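Local structure of chloromuconate cycloisomerase (Rhodococcus opacus, 4M0X) at residues A[221-226]-A[247-252]. The protein is a metal-dependent member of the enolase superfamily, pairing an enolase-type N-terminal domain with a TIM-barrel-like domain that carries a manganese site. Numbering follows the deposited sequence.
Sequences AEQPIA and DESVTT. With MN (manganese (II) ion), chain C.
Q223 OE1 is gripped by two backbone amides of the facing loop, so that one side-chain amide ties the end of strand 220-222 to the loop that follows strand 244-246. The N-H of D247 meets it almost straight (171°) and in the carbonyl plane, with N 3.2 Å from OE1; the N-H of S249 comes from above that plane in a more bent bond. At the other end of the amide, Q223 NE2 donates to I225 O at 2.8 Å, nearly in the amide plane, and to S249 OG, which is tilted from it. With CG anti to the backbone N (chi1 -163°) and a bend at chi2, the amide reaches across to the type I turn D247–V250, and both its polar atoms are satisfied. S249 OG is also hydrogen-bonded to R227 O.

Alongside lies the metal site. E222 OE2 binds manganese at 2.1 Å and D247 OD2 at 2.2 Å, their carboxylate planes 43° apart; D196 completes the protein ligands. K165 makes a salt bridge to E222 OE1 and K271 one to D247 OD1. E248 belongs to the second shell: its OE1 accepts from the oxygen of one manganese-bound water at 2.6 Å and OE2 from the other, while OE1 also rests against Q223 CG.

Parallel neighbours in the barrel sheet, strands 220-222 and 244-246 form a beta-alpha-beta crossover through helix 230-239, whose L233 touches P224, I225 and S249; the loop from D247 leads into helix 253-262.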
# COMPACT_ATOMS: atom_id res chain seq x y z
N ALA A 221 12.37 2.40 -24.16
CA ALA A 221 11.13 1.97 -24.77
C ALA A 221 10.10 3.06 -24.60
O ALA A 221 9.71 3.40 -23.49
CB ALA A 221 10.66 0.67 -24.16
N GLU A 222 9.68 3.62 -25.72
CA GLU A 222 8.69 4.64 -25.69
C GLU A 222 7.32 3.98 -25.74
O GLU A 222 7.15 2.99 -26.42
CB GLU A 222 8.88 5.61 -26.86
CG GLU A 222 8.24 6.97 -26.56
CD GLU A 222 8.15 7.90 -27.75
OE1 GLU A 222 9.09 7.89 -28.58
OE2 GLU A 222 7.14 8.66 -27.82
N GLN A 223 6.37 4.52 -24.97
CA GLN A 223 4.99 4.07 -24.93
C GLN A 223 4.79 2.70 -25.52
O GLN A 223 4.26 2.57 -26.62
CB GLN A 223 4.09 5.04 -25.67
CG GLN A 223 2.62 4.86 -25.31
CD GLN A 223 2.36 5.26 -23.89
OE1 GLN A 223 2.75 6.36 -23.47
NE2 GLN A 223 1.73 4.38 -23.13
N PRO A 224 5.21 1.64 -24.81
CA PRO A 224 5.03 0.34 -25.50
C PRO A 224 3.58 -0.18 -25.46
O PRO A 224 3.09 -0.73 -26.44
CB PRO A 224 5.98 -0.59 -24.75
CG PRO A 224 6.16 0.05 -23.42
CD PRO A 224 5.98 1.53 -23.56
N ILE A 225 2.91 -0.00 -24.33
CA ILE A 225 1.55 -0.48 -24.17
C ILE A 225 0.60 0.71 -24.14
O ILE A 225 1.05 1.86 -24.14
CB ILE A 225 1.40 -1.38 -22.93
CG1 ILE A 225 1.79 -0.66 -21.64
CG2 ILE A 225 2.28 -2.60 -23.07
CD1 ILE A 225 1.31 -1.36 -20.37
N ALA A 226 -0.70 0.42 -24.14
CA ALA A 226 -1.78 1.45 -24.15
C ALA A 226 -1.55 2.63 -23.16
O ALA A 226 -0.92 2.45 -22.16
CB ALA A 226 -3.14 0.79 -23.92
N ASP A 247 4.72 8.87 -23.47
CA ASP A 247 4.47 9.86 -24.49
C ASP A 247 2.96 10.10 -24.44
O ASP A 247 2.51 10.99 -23.69
CB ASP A 247 4.95 9.39 -25.87
CG ASP A 247 4.52 10.34 -27.00
OD1 ASP A 247 4.00 11.45 -26.70
OD2 ASP A 247 4.68 9.99 -28.19
N GLU A 248 2.18 9.30 -25.17
CA GLU A 248 0.70 9.35 -25.15
C GLU A 248 0.12 9.39 -23.73
O GLU A 248 -0.99 9.89 -23.54
CB GLU A 248 0.10 8.12 -25.83
CG GLU A 248 0.13 8.06 -27.35
CD GLU A 248 1.43 7.47 -27.86
OE1 GLU A 248 2.47 7.48 -27.11
OE2 GLU A 248 1.42 7.01 -29.02
N SER A 249 0.85 8.83 -22.76
CA SER A 249 0.40 8.76 -21.38
C SER A 249 0.59 10.06 -20.63
O SER A 249 -0.09 10.26 -19.62
CB SER A 249 1.13 7.64 -20.62
OG SER A 249 0.61 6.35 -20.95
N VAL A 250 1.52 10.92 -21.09
CA VAL A 250 1.69 12.27 -20.54
C VAL A 250 1.24 13.34 -21.48
O VAL A 250 1.99 13.79 -22.36
CB VAL A 250 3.14 12.70 -20.27
CG1 VAL A 250 3.39 12.91 -18.78
CG2 VAL A 250 4.15 11.82 -20.97
N THR A 251 0.04 13.81 -21.29
CA THR A 251 -0.36 14.93 -22.09
C THR A 251 -0.80 16.03 -21.19
O THR A 251 -1.03 17.12 -21.65
CB THR A 251 -1.51 14.60 -23.01
OG1 THR A 251 -2.67 14.37 -22.20
CG2 THR A 251 -1.19 13.38 -23.86
N THR A 252 -0.94 15.75 -19.91
CA THR A 252 -1.35 16.79 -18.99
C THR A 252 -0.50 16.67 -17.76
O THR A 252 0.03 15.61 -17.43
CB THR A 252 -2.86 16.75 -18.60
OG1 THR A 252 -3.12 15.71 -17.63
CG2 THR A 252 -3.77 16.58 -19.81
MN MN C . 5.79 8.56 -29.49
O HOH W 1 3.59 8.35 -30.63
O HOH W 2 4.63 7.01 -28.41